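Long-range contacts in endo-xylogalacturonan hydrolase A (Aspergillus tubingensis, PDB 4C2L), which hydrolyses xylogalacturonan, the xylose-substituted galacturonan of the hairy regions of pectin, as a secreted fungal enzyme of glycoside hydrolase family 28: residues A[28-33]-A[57-62]; A[329-334]-A[361-366]. One frame throughout, in Å; residues are numbered along the deposited sequence.

Contact 1: A[28-33]-A[57-62]; sequences STDDVP and YLNSVL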
loop_
_atom_site.group_PDB
_atom_site.type_symbol
_atom_site.label_atom_id
_atom_site.label_comp_id
_atom_site.label_asym_id
_atom_site.label_seq_id
_atom_site.Cartn_x
_atom_site.Cartn_y
_atom_site.Cartn_z
ATOM N N SER A 28 18.174 15.975 -19.841
ATOM C CA SER A 28 19.569 15.566 -19.645
ATOM C C SER A 28 20.251 16.295 -18.495
ATOM O O SER A 28 21.392 15.977 -18.151
ATOM C CB SER A 28 20.381 15.753 -20.927
ATOM O OG SER A 28 19.969 14.780 -21.860
ATOM N N THR A 29 19.573 17.282 -17.921
ATOM C CA THR A 29 20.121 18.011 -16.779
ATOM C C THR A 29 19.347 17.671 -15.520
ATOM O O THR A 29 18.140 17.897 -15.453
ATOM C CB THR A 29 20.116 19.529 -17.020
ATOM O OG1 THR A 29 20.943 19.808 -18.153
ATOM C CG2 THR A 29 20.670 20.272 -15.810
ATOM N N ASP A 30 20.059 17.137 -14.532
ATOM C CA ASP A 30 19.434 16.751 -13.268
ATOM C C ASP A 30 19.090 18.020 -12.473
ATOM O O ASP A 30 19.971 18.851 -12.216
ATOM C CB ASP A 30 20.420 15.878 -12.488
ATOM C CG ASP A 30 19.765 15.152 -11.333
ATOM O OD1 ASP A 30 18.569 15.397 -11.056
ATOM O OD2 ASP A 30 20.464 14.318 -10.728
ATOM N N ASP A 31 17.807 18.185 -12.111
ATOM C CA ASP A 31 17.372 19.312 -11.286
ATOM C C ASP A 31 17.458 19.054 -9.785
ATOM O O ASP A 31 17.213 19.957 -8.981
ATOM C CB ASP A 31 15.921 19.712 -11.633
ATOM C CG ASP A 31 15.801 20.340 -13.013
ATOM O OD1 ASP A 31 16.731 21.070 -13.441
ATOM O OD2 ASP A 31 14.761 20.117 -13.676
ATOM N N VAL A 32 17.776 17.823 -9.393
ATOM C CA VAL A 32 17.823 17.490 -7.965
ATOM C C VAL A 32 18.720 18.448 -7.147
ATOM O O VAL A 32 18.302 18.919 -6.104
ATOM C CB VAL A 32 18.163 16.001 -7.733
ATOM C CG1 VAL A 32 18.544 15.724 -6.284
ATOM C CG2 VAL A 32 16.974 15.120 -8.130
ATOM N N PRO A 33 19.933 18.781 -7.641
ATOM C CA PRO A 33 20.732 19.689 -6.788
ATOM C C PRO A 33 20.078 21.048 -6.555
ATOM O O PRO A 33 20.126 21.563 -5.435
ATOM C CB PRO A 33 22.043 19.833 -7.573
ATOM C CG PRO A 33 22.168 18.508 -8.255
ATOM C CD PRO A 33 20.754 18.168 -8.701
ATOM N N TYR A 57 13.187 17.774 -13.874
ATOM C CA TYR A 57 13.702 16.471 -14.254
ATOM C C TYR A 57 14.559 15.994 -13.116
ATOM O O TYR A 57 15.546 16.631 -12.774
ATOM C CB TYR A 57 14.518 16.562 -15.558
ATOM C CG TYR A 57 13.626 16.993 -16.680
ATOM C CD1 TYR A 57 12.775 16.072 -17.299
ATOM C CD2 TYR A 57 13.581 18.328 -17.080
ATOM C CE1 TYR A 57 11.928 16.464 -18.325
ATOM C CE2 TYR A 57 12.724 18.741 -18.097
ATOM C CZ TYR A 57 11.909 17.803 -18.712
ATOM O OH TYR A 57 11.046 18.194 -19.711
ATOM N N LEU A 58 14.149 14.893 -12.499
ATOM C CA LEU A 58 14.837 14.412 -11.321
ATOM C C LEU A 58 15.569 13.151 -11.731
ATOM O O LEU A 58 14.952 12.111 -11.944
ATOM C CB LEU A 58 13.824 14.127 -10.203
ATOM C CG LEU A 58 13.240 15.349 -9.459
ATOM C CD1 LEU A 58 12.531 16.327 -10.358
ATOM C CD2 LEU A 58 12.267 14.854 -8.400
ATOM N N ASN A 59 16.883 13.236 -11.861
ATOM C CA ASN A 59 17.636 12.118 -12.432
ATOM C C ASN A 59 18.442 11.341 -11.386
ATOM O O ASN A 59 19.329 10.529 -11.723
ATOM C CB ASN A 59 18.552 12.630 -13.541
ATOM C CG ASN A 59 17.785 13.240 -14.692
ATOM O OD1 ASN A 59 16.576 13.037 -14.821
ATOM N ND2 ASN A 59 18.485 14.011 -15.534
ATOM N N SER A 60 18.098 11.575 -10.123
ATOM C CA SER A 60 18.751 10.924 -8.995
ATOM C C SER A 60 17.817 10.952 -7.802
ATOM O O SER A 60 16.741 11.572 -7.871
ATOM C CB SER A 60 20.051 11.658 -8.669
ATOM O OG SER A 60 19.797 13.019 -8.371
ATOM N N VAL A 61 18.213 10.297 -6.709
ATOM C CA VAL A 61 17.393 10.300 -5.487
ATOM C C VAL A 61 17.188 11.731 -4.994
ATOM O O VAL A 61 18.158 12.489 -4.911
ATOM C CB VAL A 61 18.083 9.503 -4.371
ATOM C CG1 VAL A 61 17.322 9.659 -3.051
ATOM C CG2 VAL A 61 18.208 8.035 -4.778
ATOM N N LEU A 62 15.945 12.091 -4.683
ATOM C CA LEU A 62 15.638 13.395 -4.083
ATOM C C LEU A 62 15.487 13.210 -2.586
ATOM O O LEU A 62 14.548 12.563 -2.122
ATOM C CB LEU A 62 14.329 13.964 -4.650
ATOM C CG LEU A 62 13.833 15.272 -4.029
ATOM C CD1 LEU A 62 14.883 16.366 -4.140
ATOM C CD2 LEU A 62 12.538 15.708 -4.711
#

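Contact 2: A[329-334]-A[361-366]; sequences SGTTSD and KAPSGK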
loop_
_atom_site.group_PDB
_atom_site.type_symbol
_atom_site.label_atom_id
_atom_site.label_comp_id
_atom_site.label_asym_id
_atom_site.label_seq_id
_atom_site.Cartn_x
_atom_site.Cartn_y
_atom_site.Cartn_z
ATOM N N SER A 329 -20.757 -5.026 0.650
ATOM C CA SER A 329 -21.772 -5.252 -0.371
ATOM C C SER A 329 -21.152 -5.367 -1.752
ATOM O O SER A 329 -19.955 -5.114 -1.933
ATOM C CB SER A 329 -22.822 -4.144 -0.320
ATOM O OG SER A 329 -22.224 -2.881 -0.571
ATOM N N GLY A 330 -21.967 -5.769 -2.720
ATOM C CA GLY A 330 -21.532 -5.859 -4.095
ATOM C C GLY A 330 -21.474 -7.270 -4.622
ATOM O O GLY A 330 -22.066 -8.192 -4.048
ATOM N N THR A 331 -20.746 -7.427 -5.722
ATOM C CA THR A 331 -20.726 -8.650 -6.497
ATOM C C THR A 331 -19.285 -8.986 -6.810
ATOM O O THR A 331 -18.525 -8.121 -7.262
ATOM C CB THR A 331 -21.503 -8.466 -7.829
ATOM O OG1 THR A 331 -22.766 -7.843 -7.556
ATOM C CG2 THR A 331 -21.750 -9.793 -8.513
ATOM N N THR A 332 -18.916 -10.242 -6.579
ATOM C CA THR A 332 -17.596 -10.728 -6.945
ATOM C C THR A 332 -17.524 -11.030 -8.445
ATOM O O THR A 332 -18.525 -10.942 -9.157
ATOM C CB THR A 332 -17.191 -11.981 -6.144
ATOM O OG1 THR A 332 -18.222 -12.978 -6.244
ATOM C CG2 THR A 332 -16.951 -11.636 -4.662
ATOM N N SER A 333 -16.332 -11.385 -8.905
ATOM C CA SER A 333 -16.102 -11.791 -10.281
ATOM C C SER A 333 -16.587 -13.222 -10.528
ATOM O O SER A 333 -16.986 -13.923 -9.595
ATOM C CB SER A 333 -14.608 -11.720 -10.587
ATOM O OG SER A 333 -13.934 -12.807 -9.982
ATOM N N ASP A 334 -16.507 -13.653 -11.787
ATOM C CA ASP A 334 -16.796 -15.034 -12.187
ATOM C C ASP A 334 -15.786 -16.032 -11.653
ATOM O O ASP A 334 -16.069 -17.222 -11.594
ATOM C CB ASP A 334 -16.771 -15.163 -13.719
ATOM C CG ASP A 334 -17.886 -14.411 -14.392
ATOM O OD1 ASP A 334 -18.986 -14.289 -13.808
ATOM O OD2 ASP A 334 -17.663 -13.947 -15.533
ATOM N N LYS A 361 -22.530 -11.141 -3.143
ATOM C CA LYS A 361 -22.917 -12.306 -3.929
ATOM C C LYS A 361 -21.984 -12.509 -5.107
ATOM O O LYS A 361 -21.380 -11.552 -5.594
ATOM C CB LYS A 361 -24.360 -12.139 -4.428
ATOM C CG LYS A 361 -25.404 -12.273 -3.327
ATOM C CD LYS A 361 -26.787 -11.852 -3.803
ATOM C CE LYS A 361 -27.882 -12.509 -2.969
ATOM N NZ LYS A 361 -27.624 -12.435 -1.502
ATOM N N ALA A 362 -21.871 -13.753 -5.560
ATOM C CA ALA A 362 -21.194 -14.074 -6.806
ATOM C C ALA A 362 -22.145 -13.704 -7.971
ATOM O O ALA A 362 -23.313 -13.430 -7.726
ATOM C CB ALA A 362 -20.823 -15.545 -6.828
ATOM N N PRO A 363 -21.637 -13.640 -9.217
ATOM C CA PRO A 363 -22.510 -13.311 -10.360
ATOM C C PRO A 363 -23.751 -14.219 -10.488
ATOM O O PRO A 363 -24.822 -13.737 -10.859
ATOM C CB PRO A 363 -21.572 -13.478 -11.554
ATOM C CG PRO A 363 -20.246 -13.030 -10.999
ATOM C CD PRO A 363 -20.217 -13.655 -9.624
ATOM N N SER A 364 -23.595 -15.501 -10.170
ATOM C CA SER A 364 -24.702 -16.472 -10.141
ATOM C C SER A 364 -25.798 -16.158 -9.118
ATOM O O SER A 364 -26.890 -16.733 -9.178
ATOM C CB SER A 364 -24.152 -17.858 -9.833
ATOM O OG SER A 364 -23.647 -17.907 -8.499
ATOM N N GLY A 365 -25.504 -15.275 -8.167
ATOM C CA GLY A 365 -26.424 -14.978 -7.073
ATOM C C GLY A 365 -26.099 -15.765 -5.807
ATOM O O GLY A 365 -26.627 -15.466 -4.741
ATOM N N LYS A 366 -25.230 -16.766 -5.919
ATOM C CA LYS A 366 -24.810 -17.554 -4.755
ATOM C C LYS A 366 -23.783 -16.797 -3.911
ATOM O O LYS A 366 -23.243 -15.777 -4.364
ATOM C CB LYS A 366 -24.275 -18.910 -5.198
ATOM C CG LYS A 366 -25.389 -19.831 -5.675
ATOM C CD LYS A 366 -24.852 -20.983 -6.498
ATOM C CE LYS A 366 -25.987 -21.895 -6.931
ATOM N NZ LYS A 366 -25.453 -23.151 -7.527
#

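Contact 1: A[28-33]-A[57-62]
T29 reaches the other segment through its backbone: its O lies 3.9 Å from Y57 CB, and N59 ND2, which donates to S27 O, comes to 3.8 Å from T29 C. D30, with CG anti to the backbone N (chi1 -166°), reaches N59 N and S60 OG with its carboxylate, which accepts these two bonds from across the contact and one from its own segment. OD1 takes two N-H groups from opposite faces of the carboxylate plane, V32 N, a capping bond in the turn that leads into helix 32-42, and N59 N at 2.9 Å. OD2 uses its syn lone pair for S60 OG, 2.8 Å away, so three bonds fix the rotation of the group. D31 pairs with Y57 twice: D31 N donates to Y57 O at 2.8 Å, and Y57 N returns a nearly straight bond (171°) to D31 OD2, also 2.8 Å long, on the anti side and 27° out of the carboxylate plane. OD1 of this buried acid accepts from G24 N. V32 makes the apolar contacts, CG2 on L58 CB at 3.9 Å and CG1 more loosely on L62 CD1; CG1 also approaches V61 O. This is the N-terminal end of the parallel beta-helix, where helix 32-42 lies against the first strands: its leading turn is fastened to the end of strand 55-58, and L58 and L62 touch I35.

Contact 2: A[329-334]-A[361-366]
T331 and K361 form a single backbone bridge, held by two hydrogen bonds that satisfy both polar backbone atoms of K361. K361 N donates to G330 O at 3.1 Å, in the carbonyl plane, and K361 O accepts from T332 N at 3.0 Å, with the donor tilted 21° from that plane. The same K361 O also receives a CA-H...O contact from T331 CA, 3.1 Å away. T331 CG2, anti to the backbone N, lies 3.4 Å from this oxygen, and T332 OG1 meets A362 CA at 3.2 Å. P363 CD faces both T332 O and S333 O, each 3.2 Å away, while D334 OD1 lies 3.3 Å from P363 CG. The S333 side chain starts away from the loop, and its OG is bonded to D295 OD1 and K335 N. Within the loop, A362 to G365 make a type I turn: A362 O accepts from G365 N, A362 N donates to K366 O, and S364 OG takes K366 N in an ST turn besides bonding D337 OD1. The bridge ties the loop between strands 350-358 and 368-372 to strand 331-332 in the C-terminal part of the parallel beta-helix, and T332 and A362 both touch V340 of strand 339-344.

How the contacts relate
The two contacts lie on opposite sides of the chain's centre, about 48 Å apart between centres and about 38 Å between nearest atoms, and they do not touch. They come in series: contact 1 closes before contact 2 opens. Both reach the same run of parallel strands in the right-handed parallel beta-helix of family 28, contact 1 through strand 55-58 near the N-terminal end and contact 2 through strand 331-332, in the fifth PbH1 repeat, near the C-terminal end. Between them runs the stack of parallel strands, with the probable catalytic residues D210 and H233. Both contacts lie away from these residues and join parts of the scaffold.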